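Local coordinates for protein glycosyl hydrolase (Rhizobium leguminosarum bv. trifolii, PDB 5NDX) that probably hydrolyses O-glycosidic bonds as a family 39 glycosidase, being the bacterial orthologue of human alpha-L-iduronidase, at residues Val407-Ile412 with Leu428-Leu433; Pro190-Leu195 with Asp215-His220; Gln40-Ile45 with Leu82-Glu87; Ala71-Ser76 with Ser101-Asp106. The protein carries 2 engineered substitutions. All coordinates share one frame; numbering follows the deposited sequence.

Contact 1. Residues Val407-Ile412 with Leu428-Leu433; sequences VSISLI and LEVSGL. Unlike the reference sequence in segment 407-412: Val407 (reference Leu).
In a beta domain built on a strongly curved mixed sheet, Val407 and Ile409 of strand 407-413 face Leu428 and Val430 of strand 422-431 across the apolar interior. The two strands run nearly antiparallel (152°), yet their axes lie 10.2 Å apart and no hydrogen bond joins them: they pack face to face, as in a beta sandwich. Val430 is the hub. Its CG1 lies 3.9 Å from CG2 of Val407, where the reference sequence has leucine, and its CG2 is 4.0 Å from Ile409 CD1; both pairs meet tip to tip. With CG1 anti to the backbone N (chi1 -180°), Val430 spreads one methyl toward each partner. Ile409 CD1 also comes within 4.3 Å of Leu428 CD2. Cut down to an alanine, Val430 would probably leave a gap between the strands and deprive Val407 CG2 and Ile409 CD1 of their closest partners across this contact. Around this centre, strand 518-526 bonds its backbone to 407-413 and sets Val524 against Val407 and Val522 against Leu428. Val9 of strand 4-10 packs on Ile409, and Ile508 of strand 508-516 touches Val430.

Contact 2. Residues Pro190-Leu195 with Asp215-His220; sequences PIFRAL and DYISIH. With 8U8 ((2~{R},3~{S},4~{S},5~{R},6~{S})-6-(4-methyl-2-oxidanylidene-chromen-7-yl)oxy-3,4,5-tris(oxidanyl)oxane-2-carboxylic acid), chain N.
This is a buried, wholly apolar helix-on-strand contact in the wall of the catalytic barrel, made by Phe192 of helix 190-200 with Ile217 and Ile219 of strand 216-219. Phe192 CE2 is the shared point: it lies 3.8 Å from Ile217 CG2 and at the same distance from Ile219 CG2. The Ile217 methyl comes at the ring edge, near its plane, and the two side chains cross at about a right angle; Ile219 approaches obliquely. Phe192 holds CG anti to its own nitrogen (chi1 174°), which sends the ring off the helix toward the strand. Pro182 and Thr184 of strand 179-184 and Val245 of helix 235-252 also touch the Phe192 side chain. Strand 179-184, helix 190-200 and strand 216-219 form one beta-alpha-beta crossover of the TIM barrel, so Phe192 fills the layer between helices and parallel sheet. Alternate residues of the strand turn to the other side. There Tyr216 offers a ring face to the methylcoumarin of a bound 8U8: methyl carbon C15 sits 3.8 Å above the plane over the ring centre, and C14 lies 3.6 Å from Tyr216 CG. The Tyr216 hydroxyl bonds to Phe141 O. Replacing Tyr216 by an alanine would remove the ring under the methyl group and is likely to leave both the coumarin and Phe141 O without this partner. Farther along, His220 bonds Asp264 through ND1 and, weakly through NE2, Gln146, which occupies the predicted proton-donor position and is changed in this structure.

Contact 3. Residues Gln40-Ile45 with Leu82-Glu87; sequences QMLAYI and LDVMIE
Leu42 of helix 36-45 plugs against Val84 of helix 76-87, joining two outer helices of the TIM barrel, the first following strand 24-27 and the second strand 55-58. One methyl does most of the work: Leu42 CD1 lies 3.8 Å from Val84 CB and 3.9 Å from Val84 CG2, the two side chains crossing at about a right angle. The leucine is extended, with CG beside the backbone N (chi1 -65°) and CD1 pointing straight on (chi2 176°), so it spans the gap between the helices. Its tip also comes near the Met85 backbone, 4.5 Å from Met85 N to Leu42 CD1, while the Met85 CB points away. In the next shell, Leu56 of strand 55-58 touches both Leu42 and Met85, setting the pair of helices on the barrel sheet, and Met85 goes on to Val58. Polar links lie farther out. Glu87 forms a salt bridge with Arg39 of helix 36-45, a second tie between the same helices, and Asp83 is held by Arg130 and Tyr131 of helix 110-131. Beyond the first helix lies strand 549-557, where Met553 packs on Gln40, Ala43 and Tyr44. On that flank the Gln40 amide reaches the Tyr44 phenol at the ring edge, in its plane, through a weak, bent hydrogen bond: Gln40 NE2 to Tyr44 OH, 3.2 Å, with an N-H...O angle of 128°.

Contact 4. Residues Ala71-Ser76 with Ser101-Asp106; sequences AGYDWS and SGLFTD
Tyr73 meets Leu103 and Phe104 where two loop regions of the TIM barrel come together: the small hairpin 66-67/73-74 leading into helix 76-87, and the loop between strand 91-95 and helix 110-131. The loop is fastened first at Ser101, whose OG bonds to Ala67 N of the hairpin. Ser101 and Gly102 both have positive phi, and the turn they make brings Leu103 up to the tyrosine. Leu103 CD2 lies 4.3 Å from Tyr73 CE1, approaching the ring obliquely, and the leucine also rests on Arg115 of helix 110-131. Phe104 follows, its backbone N bonded to Asn99 OD1. Its ring presents an edge to the Tyr73 hydroxyl, with Phe104 CE1 4.2 Å from Tyr73 OH near the ring plane, and meets Trp116 edge-to-face. These contacts are loose van der Waals touches without a hydrogen bond. Asp106 OD1 accepts from Glu108 N. Across the contact, with CG beside the backbone N (chi1 -62°), the Tyr73 ring reaches out to the 101-106 loop. Tyr73 CB lies 3.8 Å above the plane of the Trp75 ring, offset toward its rim. Asp74, just before the turn into helix 76-87, makes a capping bond: its OD1 takes Ser76 N at 3.0 Å, nearly straight (164°). Ser76 OG reaches the same Asp74 OD1 at 2.8 Å, both donors coming from one face of the carboxylate plane.

Contacts 2, 3 and 4 belong to the TIM barrel, contact 1 to the separate nine-stranded mixed sheet. Along the chain contacts 3 and 4 interleave, 40-45, 71-76, 82-87, 101-106, with strand 73-74 running directly into helix 76-87; their centres are 26 Å apart and their nearest atoms about 7 Å. Contact 2 follows, 26 Å from contact 4 and 30 Å from contact 3, centre to centre, and is the one that reaches bound 8U8. Contact 1 comes last, 54 Å between centres from contact 4 and on the opposite side of the chain's centre. Strand 4-10 takes the chain's beginning into that mixed sheet, so the beta domain is completed from both sides of the barrel sequence.

Contact 1. Residues Val407-Ile412 with Leu428-Leu433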
# COMPACT_ATOMS: atom_id res chain seq x y z
N VAL A 407 -21.23 -0.67 8.45
CA VAL A 407 -20.41 0.43 7.99
C VAL A 407 -18.95 0.24 8.36
O VAL A 407 -18.62 -0.47 9.30
CB VAL A 407 -20.94 1.80 8.47
CG1 VAL A 407 -22.38 1.97 7.99
CG2 VAL A 407 -20.85 1.96 9.98
N SER A 408 -18.09 0.87 7.56
CA SER A 408 -16.70 1.04 7.84
C SER A 408 -16.42 2.51 7.66
O SER A 408 -16.62 3.08 6.57
CB SER A 408 -15.83 0.23 6.89
OG SER A 408 -14.44 0.42 7.20
N ILE A 409 -15.93 3.12 8.73
CA ILE A 409 -15.67 4.56 8.77
C ILE A 409 -14.22 4.83 9.17
O ILE A 409 -13.78 4.35 10.23
CB ILE A 409 -16.58 5.22 9.78
CG1 ILE A 409 -18.05 5.07 9.38
CG2 ILE A 409 -16.23 6.72 9.95
CD1 ILE A 409 -18.97 5.21 10.55
N SER A 410 -13.49 5.57 8.34
CA SER A 410 -12.18 6.08 8.72
C SER A 410 -12.38 7.47 9.30
O SER A 410 -12.93 8.36 8.65
CB SER A 410 -11.24 6.14 7.53
OG SER A 410 -10.96 4.86 7.03
N LEU A 411 -11.97 7.67 10.55
CA LEU A 411 -11.97 9.02 11.17
C LEU A 411 -10.49 9.48 11.27
O LEU A 411 -9.66 8.84 11.97
CB LEU A 411 -12.62 8.95 12.52
CG LEU A 411 -12.86 10.30 13.17
CD1 LEU A 411 -13.86 11.15 12.37
CD2 LEU A 411 -13.37 10.08 14.58
N ILE A 412 -10.17 10.57 10.58
CA ILE A 412 -8.81 11.01 10.33
C ILE A 412 -8.59 12.33 11.10
O ILE A 412 -9.39 13.25 10.93
CB ILE A 412 -8.66 11.27 8.84
CG1 ILE A 412 -8.98 10.03 8.02
CG2 ILE A 412 -7.27 11.80 8.51
CD1 ILE A 412 -9.35 10.35 6.58
N LEU A 428 -19.93 9.69 17.88
CA LEU A 428 -20.23 9.12 16.58
C LEU A 428 -21.52 8.33 16.71
O LEU A 428 -21.61 7.44 17.54
CB LEU A 428 -19.11 8.20 16.13
CG LEU A 428 -19.33 7.43 14.82
CD1 LEU A 428 -19.37 8.42 13.67
CD2 LEU A 428 -18.18 6.46 14.60
N GLU A 429 -22.48 8.65 15.87
CA GLU A 429 -23.76 7.97 15.79
C GLU A 429 -23.88 7.35 14.40
O GLU A 429 -23.58 7.98 13.41
CB GLU A 429 -24.90 8.97 16.04
CG GLU A 429 -24.81 9.50 17.47
CD GLU A 429 -25.85 10.55 17.87
OE1 GLU A 429 -26.76 10.82 17.08
OE2 GLU A 429 -25.75 11.09 19.00
N VAL A 430 -24.30 6.10 14.34
CA VAL A 430 -24.55 5.48 13.05
C VAL A 430 -26.03 5.04 13.10
O VAL A 430 -26.42 4.30 13.98
CB VAL A 430 -23.67 4.26 12.79
CG1 VAL A 430 -24.00 3.65 11.42
CG2 VAL A 430 -22.20 4.61 12.85
N SER A 431 -26.81 5.50 12.14
CA SER A 431 -28.22 5.14 12.03
C SER A 431 -28.49 4.46 10.71
O SER A 431 -27.62 4.28 9.87
CB SER A 431 -29.08 6.41 12.16
OG SER A 431 -28.78 7.29 11.11
N GLY A 432 -29.74 4.04 10.53
CA GLY A 432 -30.19 3.42 9.27
C GLY A 432 -29.67 2.01 9.12
O GLY A 432 -29.56 1.54 8.02
N LEU A 433 -29.30 1.34 10.21
CA LEU A 433 -28.76 -0.02 10.08
C LEU A 433 -29.97 -0.94 10.03
O LEU A 433 -31.02 -0.58 10.54
CB LEU A 433 -27.93 -0.41 11.31
CG LEU A 433 -26.60 0.36 11.54
CD1 LEU A 433 -26.13 0.14 12.96
CD2 LEU A 433 -25.58 -0.04 10.52

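Contact 2. Residues Pro190-Leu195 with Asp215-His220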
# COMPACT_ATOMS: atom_id res chain seq x y z
N PRO A 190 8.50 19.38 -19.99
CA PRO A 190 8.58 19.24 -21.43
C PRO A 190 8.20 17.86 -21.94
O PRO A 190 7.40 17.77 -22.88
CB PRO A 190 10.05 19.55 -21.72
CG PRO A 190 10.37 20.61 -20.74
CD PRO A 190 9.68 20.13 -19.48
N ILE A 191 8.75 16.82 -21.31
CA ILE A 191 8.37 15.46 -21.62
C ILE A 191 6.86 15.24 -21.50
O ILE A 191 6.26 14.59 -22.33
CB ILE A 191 9.11 14.45 -20.71
CG1 ILE A 191 10.57 14.32 -21.14
CG2 ILE A 191 8.47 13.06 -20.84
CD1 ILE A 191 10.77 13.54 -22.46
N PHE A 192 6.25 15.76 -20.44
CA PHE A 192 4.83 15.55 -20.23
C PHE A 192 4.06 16.19 -21.37
O PHE A 192 3.27 15.55 -21.99
CB PHE A 192 4.35 16.07 -18.88
CG PHE A 192 2.87 15.99 -18.71
CD1 PHE A 192 2.03 17.05 -19.12
CD2 PHE A 192 2.28 14.88 -18.11
CE1 PHE A 192 0.65 16.97 -18.99
CE2 PHE A 192 0.90 14.79 -17.99
CZ PHE A 192 0.07 15.83 -18.42
N ARG A 193 4.32 17.47 -21.61
CA ARG A 193 3.63 18.20 -22.68
C ARG A 193 3.83 17.56 -24.02
O ARG A 193 2.87 17.43 -24.79
CB ARG A 193 4.06 19.66 -22.72
CG ARG A 193 3.52 20.42 -21.52
CD ARG A 193 3.74 21.93 -21.61
NE ARG A 193 4.95 22.29 -20.91
CZ ARG A 193 6.11 22.68 -21.44
NH1 ARG A 193 7.14 22.95 -20.63
NH2 ARG A 193 6.28 22.82 -22.75
N ALA A 194 5.05 17.11 -24.27
CA ALA A 194 5.36 16.43 -25.52
C ALA A 194 4.58 15.13 -25.71
O ALA A 194 4.12 14.84 -26.81
CB ALA A 194 6.85 16.17 -25.62
N LEU A 195 4.41 14.34 -24.65
CA LEU A 195 3.75 13.04 -24.84
C LEU A 195 2.26 13.25 -25.09
O LEU A 195 1.63 12.55 -25.88
CB LEU A 195 3.97 12.13 -23.64
CG LEU A 195 3.81 10.60 -23.70
CD1 LEU A 195 2.66 10.08 -22.86
CD2 LEU A 195 3.78 9.97 -25.07
N ASP A 215 -4.15 4.87 -22.41
CA ASP A 215 -5.30 4.45 -21.63
C ASP A 215 -5.41 5.20 -20.32
O ASP A 215 -6.45 5.19 -19.72
CB ASP A 215 -5.21 2.97 -21.38
CG ASP A 215 -5.26 2.16 -22.68
OD1 ASP A 215 -6.21 2.37 -23.43
OD2 ASP A 215 -4.35 1.36 -22.97
N TYR A 216 -4.33 5.86 -19.88
CA TYR A 216 -4.37 6.67 -18.63
C TYR A 216 -3.20 7.62 -18.64
O TYR A 216 -2.17 7.37 -19.27
CB TYR A 216 -4.40 5.76 -17.36
CG TYR A 216 -3.13 4.97 -17.19
CD1 TYR A 216 -2.04 5.54 -16.56
CD2 TYR A 216 -2.99 3.70 -17.73
CE1 TYR A 216 -0.83 4.84 -16.43
CE2 TYR A 216 -1.80 3.00 -17.62
CZ TYR A 216 -0.71 3.57 -16.94
OH TYR A 216 0.51 2.93 -16.82
N ILE A 217 -3.34 8.71 -17.89
CA ILE A 217 -2.30 9.68 -17.74
C ILE A 217 -1.71 9.61 -16.33
O ILE A 217 -2.44 9.74 -15.35
CB ILE A 217 -2.86 11.09 -18.03
CG1 ILE A 217 -3.31 11.15 -19.50
CG2 ILE A 217 -1.80 12.14 -17.78
CD1 ILE A 217 -4.28 12.26 -19.79
N SER A 218 -0.40 9.42 -16.23
CA SER A 218 0.25 9.30 -14.94
C SER A 218 1.30 10.37 -14.71
O SER A 218 2.10 10.68 -15.61
CB SER A 218 0.86 7.92 -14.75
OG SER A 218 1.83 7.67 -15.71
N ILE A 219 1.29 10.91 -13.49
CA ILE A 219 2.30 11.83 -13.00
C ILE A 219 2.67 11.47 -11.56
O ILE A 219 1.93 10.71 -10.93
CB ILE A 219 1.75 13.27 -13.01
CG1 ILE A 219 0.47 13.40 -12.20
CG2 ILE A 219 1.47 13.72 -14.44
CD1 ILE A 219 -0.04 14.83 -12.15
N HIS A 220 3.81 11.99 -11.06
CA HIS A 220 4.09 11.98 -9.63
C HIS A 220 3.90 13.40 -9.08
O HIS A 220 4.46 14.35 -9.61
CB HIS A 220 5.53 11.70 -9.16
CG HIS A 220 6.33 10.81 -9.99
ND1 HIS A 220 5.80 9.77 -10.71
CD2 HIS A 220 7.67 10.74 -10.16
CE1 HIS A 220 6.76 9.09 -11.28
NE2 HIS A 220 7.90 9.68 -11.01
C15 8U8 N . -2.60 2.56 -13.65
C13 8U8 N . -4.00 2.46 -13.63
C14 8U8 N . -4.75 2.99 -14.67
C16 8U8 N . -6.13 2.82 -14.69
O9 8U8 N . -6.78 3.34 -15.58
O8 8U8 N . -6.76 2.20 -13.65
C11 8U8 N . -6.04 1.64 -12.66
C10 8U8 N . -6.77 0.95 -11.72
C12 8U8 N . -4.66 1.76 -12.62
C7 8U8 N . -4.00 1.13 -11.56
C8 8U8 N . -4.73 0.44 -10.60
C9 8U8 N . -6.12 0.34 -10.67
O2 8U8 N . -6.80 -0.37 -9.70
C5 8U8 N . -8.13 -0.87 -10.00
O1 8U8 N . -8.94 0.26 -9.62
C1 8U8 N . -10.38 0.10 -9.64
C6 8U8 N . -10.91 -0.16 -11.09
O7 8U8 N . -10.24 0.24 -12.07
O6 8U8 N . -11.96 -0.82 -11.19
C2 8U8 N . -10.69 -1.06 -8.69
O5 8U8 N . -12.12 -1.31 -8.59
C3 8U8 N . -9.94 -2.33 -9.15
O4 8U8 N . -10.19 -3.34 -8.20
C4 8U8 N . -8.43 -2.07 -9.18
O3 8U8 N . -7.71 -3.19 -9.70

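Contact 3. Residues Gln40-Ile45 with Leu82-Glu87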
# COMPACT_ATOMS: atom_id res chain seq x y z
N GLN A 40 9.87 -11.86 2.59
CA GLN A 40 9.09 -11.80 3.83
C GLN A 40 8.11 -10.63 3.80
O GLN A 40 6.96 -10.80 4.15
CB GLN A 40 9.99 -11.70 5.05
CG GLN A 40 9.25 -12.05 6.30
CD GLN A 40 10.10 -11.88 7.56
OE1 GLN A 40 11.12 -12.61 7.79
NE2 GLN A 40 9.68 -11.01 8.39
N MET A 41 8.58 -9.48 3.33
CA MET A 41 7.73 -8.29 3.25
C MET A 41 6.49 -8.50 2.39
O MET A 41 5.42 -8.00 2.73
CB MET A 41 8.54 -7.11 2.75
CG MET A 41 9.62 -6.69 3.73
SD MET A 41 10.89 -5.73 2.92
CE MET A 41 11.75 -5.09 4.37
N LEU A 42 6.63 -9.23 1.28
CA LEU A 42 5.51 -9.46 0.38
C LEU A 42 4.36 -10.27 1.00
O LEU A 42 3.24 -10.12 0.56
CB LEU A 42 5.95 -10.11 -0.93
CG LEU A 42 6.86 -9.28 -1.80
CD1 LEU A 42 7.30 -10.06 -3.02
CD2 LEU A 42 6.19 -8.01 -2.23
N ALA A 43 4.65 -11.11 1.97
CA ALA A 43 3.62 -11.79 2.74
C ALA A 43 2.77 -10.80 3.50
O ALA A 43 1.54 -10.91 3.51
CB ALA A 43 4.26 -12.76 3.72
N TYR A 44 3.41 -9.82 4.18
CA TYR A 44 2.59 -8.79 4.86
C TYR A 44 1.85 -7.91 3.87
O TYR A 44 0.68 -7.61 4.08
CB TYR A 44 3.40 -7.86 5.72
CG TYR A 44 4.21 -8.47 6.79
CD1 TYR A 44 3.72 -8.70 8.09
CD2 TYR A 44 5.52 -8.82 6.51
CE1 TYR A 44 4.56 -9.20 9.07
CE2 TYR A 44 6.31 -9.37 7.47
CZ TYR A 44 5.85 -9.56 8.73
OH TYR A 44 6.80 -10.11 9.58
N ILE A 45 2.53 -7.54 2.77
CA ILE A 45 1.95 -6.63 1.78
C ILE A 45 0.76 -7.28 1.05
O ILE A 45 -0.26 -6.64 0.83
CB ILE A 45 2.99 -6.16 0.78
CG1 ILE A 45 4.02 -5.29 1.48
CG2 ILE A 45 2.36 -5.40 -0.38
CD1 ILE A 45 5.32 -5.15 0.69
N LEU A 82 8.76 -11.68 -10.87
CA LEU A 82 7.32 -11.72 -11.11
C LEU A 82 6.66 -12.85 -10.37
O LEU A 82 5.55 -12.66 -9.84
CB LEU A 82 6.98 -11.76 -12.58
CG LEU A 82 7.51 -10.53 -13.35
CD1 LEU A 82 7.23 -10.66 -14.84
CD2 LEU A 82 6.90 -9.25 -12.81
N ASP A 83 7.31 -14.02 -10.29
CA ASP A 83 6.69 -15.14 -9.59
C ASP A 83 6.44 -14.81 -8.11
O ASP A 83 5.41 -15.19 -7.57
CB ASP A 83 7.56 -16.40 -9.63
CG ASP A 83 7.52 -17.12 -10.95
OD1 ASP A 83 6.73 -16.83 -11.87
OD2 ASP A 83 8.37 -18.00 -11.07
N VAL A 84 7.37 -14.13 -7.44
CA VAL A 84 7.11 -13.76 -6.04
C VAL A 84 5.94 -12.82 -5.86
O VAL A 84 5.27 -12.92 -4.85
CB VAL A 84 8.25 -13.06 -5.18
CG1 VAL A 84 9.03 -14.08 -4.47
CG2 VAL A 84 9.07 -12.03 -5.89
N MET A 85 5.76 -11.88 -6.78
CA MET A 85 4.58 -11.03 -6.73
C MET A 85 3.30 -11.85 -6.86
O MET A 85 2.45 -11.79 -5.97
CB MET A 85 4.59 -9.98 -7.82
CG MET A 85 5.75 -9.02 -7.77
SD MET A 85 5.30 -7.70 -8.91
CE MET A 85 6.92 -7.06 -9.10
N ILE A 86 3.19 -12.64 -7.92
CA ILE A 86 1.99 -13.46 -8.22
C ILE A 86 1.65 -14.42 -7.07
O ILE A 86 0.52 -14.51 -6.65
CB ILE A 86 2.14 -14.23 -9.56
CG1 ILE A 86 1.84 -13.35 -10.79
CG2 ILE A 86 1.09 -15.35 -9.69
CD1 ILE A 86 2.22 -11.90 -10.76
N GLU A 87 2.65 -15.06 -6.53
CA GLU A 87 2.50 -15.95 -5.40
C GLU A 87 1.95 -15.24 -4.13
O GLU A 87 1.27 -15.86 -3.33
CB GLU A 87 3.89 -16.52 -5.13
CG GLU A 87 3.96 -17.55 -4.03
CD GLU A 87 5.38 -17.80 -3.52
OE1 GLU A 87 6.38 -17.27 -4.09
OE2 GLU A 87 5.48 -18.55 -2.52

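Contact 4. Residues Ala71-Ser76 with Ser101-Asp106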
# COMPACT_ATOMS: atom_id res chain seq x y z
N ALA A 71 18.52 -13.66 -30.77
CA ALA A 71 17.30 -12.83 -30.65
C ALA A 71 17.06 -12.34 -29.21
O ALA A 71 16.74 -11.15 -28.97
CB ALA A 71 16.08 -13.63 -31.14
N GLY A 72 17.25 -13.26 -28.26
CA GLY A 72 16.58 -13.22 -26.98
C GLY A 72 17.44 -13.00 -25.74
O GLY A 72 18.58 -12.54 -25.80
N TYR A 73 16.85 -13.35 -24.61
CA TYR A 73 17.31 -12.87 -23.32
C TYR A 73 17.33 -14.00 -22.35
O TYR A 73 16.67 -15.00 -22.55
CB TYR A 73 16.35 -11.81 -22.82
CG TYR A 73 16.28 -10.61 -23.72
CD1 TYR A 73 17.21 -9.59 -23.61
CD2 TYR A 73 15.30 -10.52 -24.69
CE1 TYR A 73 17.14 -8.47 -24.42
CE2 TYR A 73 15.23 -9.43 -25.52
CZ TYR A 73 16.15 -8.39 -25.38
OH TYR A 73 16.06 -7.29 -26.20
N ASP A 74 18.12 -13.85 -21.30
CA ASP A 74 17.98 -14.72 -20.15
C ASP A 74 16.88 -14.09 -19.27
O ASP A 74 17.09 -13.04 -18.70
CB ASP A 74 19.31 -14.81 -19.38
CG ASP A 74 19.24 -15.75 -18.18
OD1 ASP A 74 18.15 -16.24 -17.80
OD2 ASP A 74 20.29 -16.05 -17.59
N TRP A 75 15.73 -14.77 -19.16
CA TRP A 75 14.56 -14.30 -18.41
C TRP A 75 14.53 -14.78 -16.95
O TRP A 75 13.55 -14.49 -16.23
CB TRP A 75 13.24 -14.78 -19.08
CG TRP A 75 13.07 -14.26 -20.42
CD1 TRP A 75 13.59 -14.82 -21.58
CD2 TRP A 75 12.36 -13.08 -20.84
NE1 TRP A 75 13.23 -14.07 -22.66
CE2 TRP A 75 12.48 -13.00 -22.25
CE3 TRP A 75 11.65 -12.08 -20.17
CZ2 TRP A 75 11.91 -11.96 -23.00
CZ3 TRP A 75 11.07 -11.05 -20.92
CH2 TRP A 75 11.20 -11.00 -22.33
N SER A 76 15.52 -15.55 -16.50
CA SER A 76 15.36 -16.30 -15.27
C SER A 76 15.22 -15.40 -14.01
O SER A 76 14.51 -15.79 -13.11
CB SER A 76 16.48 -17.32 -15.10
OG SER A 76 17.71 -16.65 -15.03
N SER A 101 21.52 -5.72 -20.45
CA SER A 101 22.92 -5.74 -20.85
C SER A 101 23.36 -4.42 -21.50
O SER A 101 24.15 -4.46 -22.42
CB SER A 101 23.19 -6.91 -21.80
OG SER A 101 22.81 -8.15 -21.24
N GLY A 102 22.83 -3.28 -21.08
CA GLY A 102 23.12 -1.99 -21.74
C GLY A 102 22.87 -1.90 -23.25
O GLY A 102 23.36 -1.01 -23.90
N LEU A 103 22.09 -2.80 -23.82
CA LEU A 103 21.91 -2.87 -25.28
C LEU A 103 21.29 -1.66 -25.93
O LEU A 103 21.49 -1.47 -27.12
CB LEU A 103 21.02 -4.04 -25.67
CG LEU A 103 21.68 -5.36 -26.04
CD1 LEU A 103 22.81 -5.72 -25.09
CD2 LEU A 103 20.58 -6.42 -26.06
N PHE A 104 20.46 -0.91 -25.22
CA PHE A 104 19.74 0.21 -25.81
C PHE A 104 20.54 1.49 -25.58
O PHE A 104 20.91 1.78 -24.46
CB PHE A 104 18.30 0.25 -25.29
CG PHE A 104 17.47 -0.92 -25.76
CD1 PHE A 104 17.53 -2.15 -25.09
CD2 PHE A 104 16.72 -0.83 -26.90
CE1 PHE A 104 16.83 -3.25 -25.55
CE2 PHE A 104 16.01 -1.94 -27.38
CZ PHE A 104 16.06 -3.14 -26.70
N THR A 105 20.91 2.18 -26.65
CA THR A 105 21.72 3.42 -26.58
C THR A 105 21.15 4.64 -27.33
O THR A 105 21.64 5.73 -27.15
CB THR A 105 23.12 3.13 -27.13
OG1 THR A 105 22.98 2.54 -28.43
CG2 THR A 105 23.86 2.15 -26.21
N ASP A 106 20.07 4.47 -28.09
CA ASP A 106 19.59 5.50 -29.01
C ASP A 106 18.18 5.18 -29.51
O ASP A 106 18.00 4.34 -30.39
CB ASP A 106 20.55 5.64 -30.22
CG ASP A 106 20.20 6.83 -31.13
OD1 ASP A 106 19.40 7.71 -30.75
OD2 ASP A 106 20.78 6.87 -32.25